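Local coordinates for spike protein P1 (Pseudoalteromonas phage pm2, PDB 2VVE) that serves as the receptor-binding spike at the fivefold vertices of the virion, its N-terminal part tied to the capsid and its C-terminal part recognising the host, at residues Asp11-Ile17 / Ala247-Arg253; Pro18-Gly22 / Tyr80-Glu86; Ile87-Tyr93 / Phe231-Asp237. All blocks are in the same frame, centred on the assembly; numbering follows the deposited sequence.

Contact 1 (Asp11-Ile17 / Ala247-Arg253)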
loop_
_atom_site.group_PDB
_atom_site.type_symbol
_atom_site.label_atom_id
_atom_site.label_comp_id
_atom_site.label_asym_id
_atom_site.label_seq_id
_atom_site.Cartn_x
_atom_site.Cartn_y
_atom_site.Cartn_z
ATOM N N ASP A 11 -33.395 -5.183 1.596
ATOM C CA ASP A 11 -32.830 -5.884 0.443
ATOM C C ASP A 11 -31.445 -5.401 0.057
ATOM O O ASP A 11 -31.169 -4.202 0.089
ATOM C CB ASP A 11 -33.759 -5.730 -0.770
ATOM C CG ASP A 11 -34.843 -6.795 -0.824
ATOM O OD1 ASP A 11 -35.271 -7.287 0.243
ATOM O OD2 ASP A 11 -35.271 -7.137 -1.949
ATOM N N VAL A 12 -30.574 -6.356 -0.293
ATOM C CA VAL A 12 -29.297 -6.052 -0.937
ATOM C C VAL A 12 -29.352 -6.534 -2.377
ATOM O O VAL A 12 -29.932 -7.588 -2.674
ATOM C CB VAL A 12 -28.060 -6.686 -0.234
ATOM C CG1 VAL A 12 -27.608 -5.836 0.932
ATOM C CG2 VAL A 12 -28.332 -8.121 0.211
ATOM N N ASN A 13 -28.776 -5.757 -3.276
ATOM C CA ASN A 13 -28.687 -6.148 -4.676
ATOM C C ASN A 13 -27.305 -5.746 -5.163
ATOM O O ASN A 13 -26.919 -4.584 -5.010
ATOM C CB ASN A 13 -29.785 -5.460 -5.503
ATOM C CG ASN A 13 -29.939 -6.061 -6.907
ATOM O OD1 ASN A 13 -29.870 -7.281 -7.094
ATOM N ND2 ASN A 13 -30.158 -5.197 -7.898
ATOM N N SER A 14 -26.573 -6.703 -5.743
ATOM C CA SER A 14 -25.198 -6.481 -6.210
ATOM C C SER A 14 -25.133 -6.650 -7.722
ATOM O O SER A 14 -25.679 -7.610 -8.284
ATOM C CB SER A 14 -24.213 -7.459 -5.535
ATOM O OG SER A 14 -24.125 -7.225 -4.137
ATOM N N PHE A 15 -24.462 -5.719 -8.387
ATOM C CA PHE A 15 -24.418 -5.750 -9.846
ATOM C C PHE A 15 -23.292 -4.877 -10.367
ATOM O O PHE A 15 -22.598 -4.224 -9.594
ATOM C CB PHE A 15 -25.773 -5.317 -10.433
ATOM C CG PHE A 15 -26.178 -3.913 -10.062
ATOM C CD1 PHE A 15 -25.889 -2.840 -10.905
ATOM C CD2 PHE A 15 -26.850 -3.658 -8.859
ATOM C CE1 PHE A 15 -26.263 -1.528 -10.552
ATOM C CE2 PHE A 15 -27.211 -2.350 -8.500
ATOM C CZ PHE A 15 -26.928 -1.295 -9.349
ATOM N N GLN A 16 -23.113 -4.885 -11.678
ATOM C CA GLN A 16 -22.039 -4.127 -12.320
ATOM C C GLN A 16 -22.641 -3.090 -13.249
ATOM O O GLN A 16 -23.615 -3.378 -13.959
ATOM C CB GLN A 16 -21.099 -5.057 -13.103
ATOM C CG GLN A 16 -20.193 -5.975 -12.229
ATOM C CD GLN A 16 -20.968 -7.055 -11.473
ATOM O OE1 GLN A 16 -21.795 -7.758 -12.052
ATOM N NE2 GLN A 16 -20.707 -7.180 -10.170
ATOM N N ILE A 17 -22.065 -1.890 -13.247
ATOM C CA ILE A 17 -22.479 -0.853 -14.205
ATOM C C ILE A 17 -21.397 -0.628 -15.266
ATOM O O ILE A 17 -20.222 -0.410 -14.925
ATOM C CB ILE A 17 -22.811 0.486 -13.516
ATOM C CG1 ILE A 17 -24.115 0.379 -12.712
ATOM C CG2 ILE A 17 -22.919 1.632 -14.555
ATOM C CD1 ILE A 17 -24.296 1.507 -11.685
ATOM N N ALA A 247 -18.090 -0.705 -12.938
ATOM C CA ALA A 247 -18.177 -0.297 -11.535
ATOM C C ALA A 247 -18.942 -1.352 -10.758
ATOM O O ALA A 247 -19.965 -1.848 -11.220
ATOM C CB ALA A 247 -18.866 1.058 -11.413
ATOM N N GLN A 248 -18.416 -1.716 -9.595
ATOM C CA GLN A 248 -19.033 -2.730 -8.736
ATOM C C GLN A 248 -19.994 -2.015 -7.807
ATOM O O GLN A 248 -19.603 -1.033 -7.171
ATOM C CB GLN A 248 -17.943 -3.445 -7.913
ATOM C CG GLN A 248 -16.864 -4.159 -8.743
ATOM C CD GLN A 248 -17.440 -5.282 -9.586
ATOM O OE1 GLN A 248 -18.374 -5.975 -9.165
ATOM N NE2 GLN A 248 -16.889 -5.469 -10.791
ATOM N N ILE A 249 -21.239 -2.494 -7.718
ATOM C CA ILE A 249 -22.260 -1.844 -6.904
ATOM C C ILE A 249 -22.943 -2.827 -5.983
ATOM O O ILE A 249 -23.416 -3.864 -6.414
ATOM C CB ILE A 249 -23.399 -1.169 -7.759
ATOM C CG1 ILE A 249 -22.854 -0.442 -8.995
ATOM C CG2 ILE A 249 -24.315 -0.278 -6.865
ATOM C CD1 ILE A 249 -21.994 0.787 -8.703
ATOM N N LEU A 250 -22.954 -2.491 -4.704
ATOM C CA LEU A 250 -23.837 -3.128 -3.738
ATOM C C LEU A 250 -24.833 -2.058 -3.316
ATOM O O LEU A 250 -24.445 -1.015 -2.772
ATOM C CB LEU A 250 -23.030 -3.657 -2.543
ATOM C CG LEU A 250 -23.915 -4.301 -1.468
ATOM C CD1 LEU A 250 -23.282 -5.578 -0.972
ATOM C CD2 LEU A 250 -24.206 -3.337 -0.323
ATOM N N MET A 251 -26.112 -2.310 -3.596
ATOM C CA MET A 251 -27.177 -1.373 -3.294
ATOM C C MET A 251 -28.086 -1.929 -2.201
ATOM O O MET A 251 -28.449 -3.110 -2.229
ATOM C CB MET A 251 -28.011 -1.144 -4.558
ATOM C CG MET A 251 -29.082 -0.113 -4.357
ATOM S SD MET A 251 -29.954 0.210 -5.893
ATOM C CE MET A 251 -28.662 0.924 -6.894
ATOM N N GLU A 252 -28.482 -1.060 -1.276
ATOM C CA GLU A 252 -29.452 -1.396 -0.230
ATOM C C GLU A 252 -30.704 -0.530 -0.360
ATOM O O GLU A 252 -30.623 0.681 -0.558
ATOM C CB GLU A 252 -28.839 -1.231 1.157
ATOM C CG GLU A 252 -27.438 -1.872 1.257
ATOM C CD GLU A 252 -26.772 -1.649 2.603
ATOM O OE1 GLU A 252 -27.281 -0.844 3.402
ATOM O OE2 GLU A 252 -25.749 -2.302 2.857
ATOM N N ARG A 253 -31.856 -1.180 -0.265
ATOM C CA ARG A 253 -33.156 -0.533 -0.465
ATOM C C ARG A 253 -34.177 -0.987 0.574
ATOM O O ARG A 253 -34.069 -2.093 1.120
ATOM C CB ARG A 253 -33.698 -0.845 -1.866
ATOM C CG ARG A 253 -32.912 -0.212 -3.018
ATOM C CD ARG A 253 -33.485 -0.616 -4.364
ATOM N NE ARG A 253 -33.330 -2.047 -4.591
ATOM C CZ ARG A 253 -33.872 -2.716 -5.601
ATOM N NH1 ARG A 253 -34.626 -2.088 -6.497
ATOM N NH2 ARG A 253 -33.662 -4.021 -5.705
#
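F15 lies across I249, and this pair centres the apolar packing of two antiparallel strands. With CG lodged between the backbone N and the carbonyl carbon (chi1 61°), the ring folds over toward the neighbouring strand, where I249 CB sits above one face, 4.0 Å from the centroid. M251 comes instead to the ring edge: its chain turns at chi3, bringing CE into the ring plane 3.7 Å from F15 CZ. The CG1 branch of I249 is met by I17, whose CD1 lies 3.6 Å from I249 CG1.

Backbone bonding is a regular ladder. D11 with R253, N13 with M251, F15 with I249 and I17 with A247 are hydrogen-bonded pairs, the bond from M251 N to N13 O measuring 2.8 Å. The ladder joins the outer strand 11-19 to 245-253 in a four-stranded sheet, and the last strand of this fragment thus closes the jelly roll that its first strand opens.

On the face of S14, Q16 and E252, polar groups reach across to the second subunit. Q16 NE2 donates to Q248 OE1 at 2.8 Å, the acceptor lying near the Q16 amide plane and the donor tilted 24° from the Q248 carbonyl plane; NE2 also bonds G61 of the second subunit. S14 OG rests 3.7 Å from L250 CD1 while bonding I46 of the second subunit. E252 OE2 pairs with R35 and with N73 of the second subunit.

Contact 2 (Pro18-Gly22 / Tyr80-Glu86)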
loop_
_atom_site.group_PDB
_atom_site.type_symbol
_atom_site.label_atom_id
_atom_site.label_comp_id
_atom_site.label_asym_id
_atom_site.label_seq_id
_atom_site.Cartn_x
_atom_site.Cartn_y
_atom_site.Cartn_z
ATOM N N PRO A 18 -21.788 -0.670 -16.553
ATOM C CA PRO A 18 -20.818 -0.382 -17.602
ATOM C C PRO A 18 -20.521 1.108 -17.630
ATOM O O PRO A 18 -21.431 1.924 -17.792
ATOM C CB PRO A 18 -21.533 -0.824 -18.884
ATOM C CG PRO A 18 -22.990 -0.628 -18.574
ATOM C CD PRO A 18 -23.134 -0.946 -17.103
ATOM N N LEU A 19 -19.255 1.458 -17.430
ATOM C CA LEU A 19 -18.853 2.864 -17.447
ATOM C C LEU A 19 -18.520 3.316 -18.874
ATOM O O LEU A 19 -17.604 2.787 -19.497
ATOM C CB LEU A 19 -17.650 3.079 -16.534
ATOM C CG LEU A 19 -17.837 2.777 -15.040
ATOM C CD1 LEU A 19 -16.484 2.763 -14.343
ATOM C CD2 LEU A 19 -18.765 3.813 -14.392
ATOM N N ARG A 20 -19.275 4.287 -19.389
ATOM C CA ARG A 20 -19.086 4.711 -20.770
ATOM C C ARG A 20 -18.641 6.180 -20.802
ATOM O O ARG A 20 -18.241 6.712 -19.773
ATOM C CB ARG A 20 -20.339 4.403 -21.597
ATOM C CG ARG A 20 -20.712 2.916 -21.528
ATOM C CD ARG A 20 -21.725 2.509 -22.588
ATOM N NE ARG A 20 -21.999 1.071 -22.523
ATOM C CZ ARG A 20 -21.238 0.121 -23.072
ATOM N NH1 ARG A 20 -20.134 0.434 -23.750
ATOM N NH2 ARG A 20 -21.578 -1.157 -22.940
ATOM N N ASP A 21 -18.677 6.812 -21.969
ATOM C CA ASP A 21 -18.038 8.113 -22.156
ATOM C C ASP A 21 -18.939 9.314 -21.895
ATOM O O ASP A 21 -20.163 9.249 -22.054
ATOM C CB ASP A 21 -17.476 8.225 -23.582
ATOM C CG ASP A 21 -18.559 8.056 -24.646
ATOM O OD1 ASP A 21 -19.300 7.045 -24.603
ATOM O OD2 ASP A 21 -18.682 8.932 -25.512
ATOM N N GLY A 22 -18.309 10.429 -21.559
ATOM C CA GLY A 22 -19.044 11.656 -21.237
ATOM C C GLY A 22 -19.727 11.566 -19.881
ATOM O O GLY A 22 -19.589 10.572 -19.170
ATOM N N TYR A 80 -21.677 10.384 -13.223
ATOM C CA TYR A 80 -20.259 10.069 -13.257
ATOM C C TYR A 80 -19.615 10.582 -14.554
ATOM O O TYR A 80 -20.309 10.842 -15.541
ATOM C CB TYR A 80 -19.996 8.556 -13.088
ATOM C CG TYR A 80 -20.323 7.728 -14.324
ATOM C CD1 TYR A 80 -21.578 7.150 -14.478
ATOM C CD2 TYR A 80 -19.375 7.527 -15.324
ATOM C CE1 TYR A 80 -21.894 6.384 -15.621
ATOM C CE2 TYR A 80 -19.681 6.768 -16.487
ATOM C CZ TYR A 80 -20.947 6.208 -16.614
ATOM O OH TYR A 80 -21.284 5.466 -17.728
ATOM N N TRP A 81 -18.290 10.720 -14.518
ATOM C CA TRP A 81 -17.468 10.884 -15.718
ATOM C C TRP A 81 -16.160 10.112 -15.534
ATOM O O TRP A 81 -15.546 10.174 -14.456
ATOM C CB TRP A 81 -17.164 12.367 -15.958
ATOM C CG TRP A 81 -16.366 12.634 -17.217
ATOM C CD1 TRP A 81 -16.863 12.978 -18.434
ATOM C CD2 TRP A 81 -14.936 12.578 -17.367
ATOM N NE1 TRP A 81 -15.835 13.142 -19.349
ATOM C CE2 TRP A 81 -14.643 12.897 -18.716
ATOM C CE3 TRP A 81 -13.876 12.285 -16.497
ATOM C CZ2 TRP A 81 -13.338 12.944 -19.209
ATOM C CZ3 TRP A 81 -12.573 12.322 -16.997
ATOM C CH2 TRP A 81 -12.319 12.652 -18.341
ATOM N N VAL A 82 -15.738 9.390 -16.572
ATOM C CA VAL A 82 -14.440 8.697 -16.554
ATOM C C VAL A 82 -13.592 9.015 -17.782
ATOM O O VAL A 82 -12.370 8.935 -17.737
ATOM C CB VAL A 82 -14.569 7.144 -16.414
ATOM C CG1 VAL A 82 -15.155 6.769 -15.054
ATOM C CG2 VAL A 82 -15.385 6.538 -17.568
ATOM N N SER A 83 -14.252 9.367 -18.882
ATOM C CA SER A 83 -13.561 9.456 -20.169
ATOM C C SER A 83 -14.426 10.119 -21.236
ATOM O O SER A 83 -15.645 10.016 -21.191
ATOM C CB SER A 83 -13.159 8.049 -20.636
ATOM O OG SER A 83 -12.603 8.100 -21.929
ATOM N N ASP A 84 -13.779 10.793 -22.186
ATOM C CA ASP A 84 -14.462 11.297 -23.389
ATOM C C ASP A 84 -14.199 10.457 -24.641
ATOM O O ASP A 84 -14.581 10.851 -25.740
ATOM C CB ASP A 84 -14.099 12.757 -23.656
ATOM C CG ASP A 84 -14.705 13.703 -22.646
ATOM O OD1 ASP A 84 -15.891 13.526 -22.260
ATOM O OD2 ASP A 84 -13.987 14.636 -22.245
ATOM N N GLU A 85 -13.566 9.301 -24.465
ATOM C CA GLU A 85 -13.265 8.383 -25.577
ATOM C C GLU A 85 -14.506 7.584 -25.965
ATOM O O GLU A 85 -14.999 6.787 -25.163
ATOM C CB GLU A 85 -12.146 7.412 -25.173
ATOM C CG GLU A 85 -10.745 8.014 -25.193
ATOM C CD GLU A 85 -10.262 8.315 -26.608
ATOM O OE1 GLU A 85 -10.083 7.363 -27.406
ATOM O OE2 GLU A 85 -10.060 9.507 -26.921
ATOM N N GLU A 86 -14.998 7.787 -27.189
ATOM C CA GLU A 86 -16.219 7.122 -27.655
ATOM C C GLU A 86 -15.998 5.631 -27.890
ATOM O O GLU A 86 -16.845 4.807 -27.553
ATOM C CB GLU A 86 -16.751 7.784 -28.930
ATOM C CG GLU A 86 -17.379 9.152 -28.675
ATOM C CD GLU A 86 -17.945 9.782 -29.939
ATOM O OE1 GLU A 86 -18.622 9.069 -30.714
ATOM O OE2 GLU A 86 -17.714 10.991 -30.150
HETATM O O HOH W 1 -23.344 3.794 -17.584
HETATM O O HOH W 2 -17.394 8.971 -18.846
HETATM O O HOH W 3 -17.293 11.161 -25.830
HETATM O O HOH W 4 -17.804 4.810 -24.393
#
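L19 and Y80 meet with a methyl over a ring: L19 CD2 lies above one face of the tyrosine, 3.8 Å from its centroid and displaced toward the rim, while R20 O stands at the edge near the ring plane. The W81 ring has S83 N above the centre of one face and D84 CG in plane at its edge. Its NE1 gives D84 OD1 a bond of 2.9 Å that stays in the indole plane yet arrives 55° out of the carboxylate plane; W45 adds an edge-to-face ring partner.

This is the end of the jelly roll where the chain leaves strand 11-19 and crosses to 24-27, neighbour of 78-81 in the facing sheet. Y80 spans the gap: its CG, set between backbone N and carbonyl carbon (chi1 75°), directs the ring to L19. The hydroxyl receives R20 N at 2.9 Å in an almost straight bond (177°) and shares a water with P18 O, so both ring and oxygen of the tyrosine hold the departing strand.

Beyond it, loop meets loop. G22, whose phi is positive, donates its N-H to S83 O (N to O 2.7 Å), and D21 CA approaches the same oxygen. One water accepts from V82 N and lies within hydrogen-bonding distance of R20 O and G22 O. S83 OG takes E85 N at 3.0 Å, an ST turn that shapes the loop where it faces D21.

D21 divides its carboxylate: OD1 forms a salt bridge with R24, and OD2, 3.4 Å from E86 CG, accepts from a water 2.6 Å away that also donates to D84 O.

Contact 3 (Ile87-Tyr93 / Phe231-Asp237)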
loop_
_atom_site.group_PDB
_atom_site.type_symbol
_atom_site.label_atom_id
_atom_site.label_comp_id
_atom_site.label_asym_id
_atom_site.label_seq_id
_atom_site.Cartn_x
_atom_site.Cartn_y
_atom_site.Cartn_z
ATOM N N ILE A 87 -14.853 5.295 -28.467
ATOM C CA ILE A 87 -14.482 3.892 -28.665
ATOM C C ILE A 87 -13.165 3.553 -27.946
ATOM O O ILE A 87 -12.627 4.383 -27.213
ATOM C CB ILE A 87 -14.450 3.524 -30.165
ATOM C CG1 ILE A 87 -13.374 4.324 -30.910
ATOM C CG2 ILE A 87 -15.832 3.755 -30.798
ATOM C CD1 ILE A 87 -12.846 3.613 -32.151
ATOM N N ARG A 88 -12.658 2.335 -28.129
ATOM C CA ARG A 88 -11.384 1.989 -27.526
ATOM C C ARG A 88 -10.321 1.950 -28.599
ATOM O O ARG A 88 -10.370 1.100 -29.484
ATOM C CB ARG A 88 -11.428 0.652 -26.776
ATOM C CG ARG A 88 -10.099 0.313 -26.108
ATOM C CD ARG A 88 -10.229 -0.642 -24.931
ATOM N NE ARG A 88 -11.049 -0.099 -23.848
ATOM C CZ ARG A 88 -10.624 0.766 -22.926
ATOM N NH1 ARG A 88 -11.464 1.188 -21.994
ATOM N NH2 ARG A 88 -9.372 1.213 -22.930
ATOM N N VAL A 89 -9.375 2.883 -28.525
ATOM C CA VAL A 89 -8.224 2.866 -29.423
ATOM C C VAL A 89 -7.028 2.329 -28.651
ATOM O O VAL A 89 -6.619 2.911 -27.641
ATOM C CB VAL A 89 -7.909 4.274 -29.993
ATOM C CG1 VAL A 89 -6.669 4.226 -30.898
ATOM C CG2 VAL A 89 -9.108 4.812 -30.760
ATOM N N PHE A 90 -6.483 1.212 -29.124
ATOM C CA PHE A 90 -5.383 0.566 -28.431
ATOM C C PHE A 90 -4.062 1.223 -28.782
ATOM O O PHE A 90 -3.276 1.565 -27.895
ATOM C CB PHE A 90 -5.356 -0.925 -28.738
ATOM C CG PHE A 90 -6.514 -1.683 -28.147
ATOM C CD1 PHE A 90 -6.576 -1.914 -26.779
ATOM C CD2 PHE A 90 -7.538 -2.163 -28.962
ATOM C CE1 PHE A 90 -7.635 -2.613 -26.227
ATOM C CE2 PHE A 90 -8.612 -2.875 -28.416
ATOM C CZ PHE A 90 -8.661 -3.096 -27.046
ATOM N N LYS A 91 -3.828 1.395 -30.083
ATOM C CA LYS A 91 -2.591 1.959 -30.587
ATOM C C LYS A 91 -2.854 2.628 -31.924
ATOM O O LYS A 91 -3.782 2.253 -32.664
ATOM C CB LYS A 91 -1.535 0.859 -30.815
ATOM C CG LYS A 91 -0.881 0.279 -29.577
ATOM C CD LYS A 91 0.125 1.242 -28.940
ATOM C CE LYS A 91 0.698 0.618 -27.678
ATOM N NZ LYS A 91 1.425 1.578 -26.791
ATOM N N GLU A 92 -2.035 3.626 -32.224
ATOM C CA GLU A 92 -1.909 4.131 -33.589
ATOM C C GLU A 92 -0.439 4.069 -33.934
ATOM O O GLU A 92 0.401 4.532 -33.163
ATOM C CB GLU A 92 -2.443 5.557 -33.713
ATOM C CG GLU A 92 -3.931 5.670 -33.446
ATOM C CD GLU A 92 -4.407 7.101 -33.371
ATOM O OE1 GLU A 92 -4.540 7.741 -34.432
ATOM O OE2 GLU A 92 -4.655 7.577 -32.246
ATOM N N TYR A 93 -0.126 3.467 -35.078
ATOM C CA TYR A 93 1.257 3.339 -35.507
ATOM C C TYR A 93 1.508 4.113 -36.790
ATOM O O TYR A 93 0.674 4.110 -37.703
ATOM C CB TYR A 93 1.613 1.874 -35.740
ATOM C CG TYR A 93 1.543 0.992 -34.522
ATOM C CD1 TYR A 93 2.550 1.024 -33.552
ATOM C CD2 TYR A 93 0.497 0.082 -34.358
ATOM C CE1 TYR A 93 2.503 0.183 -32.433
ATOM C CE2 TYR A 93 0.443 -0.759 -33.245
ATOM C CZ TYR A 93 1.447 -0.700 -32.290
ATOM O OH TYR A 93 1.399 -1.527 -31.189
ATOM N N PHE A 231 -0.090 -0.736 -39.370
ATOM C CA PHE A 231 -1.321 -0.727 -38.566
ATOM C C PHE A 231 -1.653 0.698 -38.126
ATOM O O PHE A 231 -1.349 1.116 -37.009
ATOM C CB PHE A 231 -1.230 -1.681 -37.366
ATOM C CG PHE A 231 -1.214 -3.132 -37.751
ATOM C CD1 PHE A 231 -2.374 -3.891 -37.691
ATOM C CD2 PHE A 231 -0.042 -3.732 -38.198
ATOM C CE1 PHE A 231 -2.368 -5.246 -38.068
ATOM C CE2 PHE A 231 -0.021 -5.078 -38.579
ATOM C CZ PHE A 231 -1.185 -5.838 -38.509
ATOM N N ILE A 232 -2.271 1.445 -39.037
ATOM C CA ILE A 232 -2.627 2.850 -38.806
ATOM C C ILE A 232 -3.357 3.074 -37.461
ATOM O O ILE A 232 -3.011 3.985 -36.685
ATOM C CB ILE A 232 -3.466 3.391 -39.999
ATOM C CG1 ILE A 232 -2.639 3.341 -41.303
ATOM C CG2 ILE A 232 -3.999 4.791 -39.713
ATOM C CD1 ILE A 232 -1.384 4.219 -41.281
ATOM N N GLU A 233 -4.340 2.221 -37.182
ATOM C CA GLU A 233 -5.097 2.281 -35.940
ATOM C C GLU A 233 -5.532 0.872 -35.546
ATOM O O GLU A 233 -6.003 0.121 -36.381
ATOM C CB GLU A 233 -6.325 3.174 -36.138
ATOM C CG GLU A 233 -7.075 3.523 -34.862
ATOM C CD GLU A 233 -8.446 4.127 -35.135
ATOM O OE1 GLU A 233 -8.837 4.255 -36.323
ATOM O OE2 GLU A 233 -9.136 4.463 -34.152
ATOM N N VAL A 234 -5.324 0.508 -34.284
ATOM C CA VAL A 234 -5.867 -0.736 -33.736
ATOM C C VAL A 234 -6.903 -0.332 -32.681
ATOM O O VAL A 234 -6.595 0.422 -31.744
ATOM C CB VAL A 234 -4.781 -1.643 -33.114
ATOM C CG1 VAL A 234 -5.412 -2.960 -32.610
ATOM C CG2 VAL A 234 -3.648 -1.914 -34.136
ATOM N N TYR A 235 -8.122 -0.840 -32.834
ATOM C CA TYR A 235 -9.258 -0.328 -32.054
ATOM C C TYR A 235 -10.371 -1.353 -31.938
ATOM O O TYR A 235 -10.320 -2.425 -32.541
ATOM C CB TYR A 235 -9.805 0.954 -32.714
ATOM C CG TYR A 235 -10.432 0.726 -34.074
ATOM C CD1 TYR A 235 -11.817 0.539 -34.207
ATOM C CD2 TYR A 235 -9.647 0.666 -35.230
ATOM C CE1 TYR A 235 -12.398 0.307 -35.446
ATOM C CE2 TYR A 235 -10.227 0.434 -36.480
ATOM C CZ TYR A 235 -11.604 0.257 -36.577
ATOM O OH TYR A 235 -12.178 0.022 -37.807
ATOM N N SER A 236 -11.388 -1.006 -31.156
ATOM C CA SER A 236 -12.617 -1.774 -31.135
ATOM C C SER A 236 -13.776 -0.808 -30.945
ATOM O O SER A 236 -13.687 0.102 -30.125
ATOM C CB SER A 236 -12.588 -2.790 -29.994
ATOM O OG SER A 236 -13.807 -3.525 -29.928
ATOM N N ASP A 237 -14.843 -0.999 -31.714
ATOM C CA ASP A 237 -16.097 -0.276 -31.465
ATOM C C ASP A 237 -17.165 -1.221 -30.917
ATOM O O ASP A 237 -18.337 -0.874 -30.842
ATOM C CB ASP A 237 -16.582 0.491 -32.697
ATOM C CG ASP A 237 -16.464 -0.304 -33.975
ATOM O OD1 ASP A 237 -16.529 -1.553 -33.938
ATOM O OD2 ASP A 237 -16.304 0.339 -35.029
HETATM O O HOH W 5 -1.712 6.192 -37.433
#
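I87 touches both Y235, on the opposing strand, and D237, just past its end, by the way its branches are set. CG1 occupies the position between backbone N and carbonyl carbon (chi1 63°), which swings CD1 obliquely against Y235, 3.8 Å from its CD1; CG2 is left to run alongside D237, 3.8 Å from its CB. V89 and E233 cross at about a right angle. The extended chain of E233, with CG anti to the backbone N (chi1 -170°), carries OE2 across V89 to within 3.4 Å of V89 CG2, while E92 lies beside the glutamate with CG 4.1 Å from E233 CG. Y93 points the same way as F231, and F231 O meets its ring at the edge, in plane, 3.4 Å from Y93 CD2.

The strand pairing is interrupted by a classic beta bulge: F90 and K91 both face V234, whose O accepts F90 N at 2.7 Å and K91 N only weakly. Beyond the extra residue V234 N answers K91 O at 2.8 Å in a nearly straight bond (177°).

Strand 88-91 forms one border of a four-stranded antiparallel sheet, with 229-236 between it and 129-137, the same 1-4-2-3 order as in the preceding jelly roll. S236 OG is hydrogen-bonded to S130 O, and D237 forms a salt bridge with K132. F90 packs on L241 of helix 239-242 and on F116 and I118 of strand 116-120.

The three contacts follow the length of a spike built from domains in tandem. Contacts 1 and 2 share strand 11-19; their centres are 20 Å apart, and A247 CB touches L19 CD2 where they meet. Contact 3 lies farther along, its centre 17 Å from that of contact 2 and 33 Å from that of contact 1. Contact 2 closes before contact 3 opens, the chain passing directly from E86 to I87, and both are nested inside the loop closed by contact 1. The second domain is thus inserted between strands of the first, and two chain crossings join them; the inserted one, farther from the termini, probably lies toward the receptor-binding end.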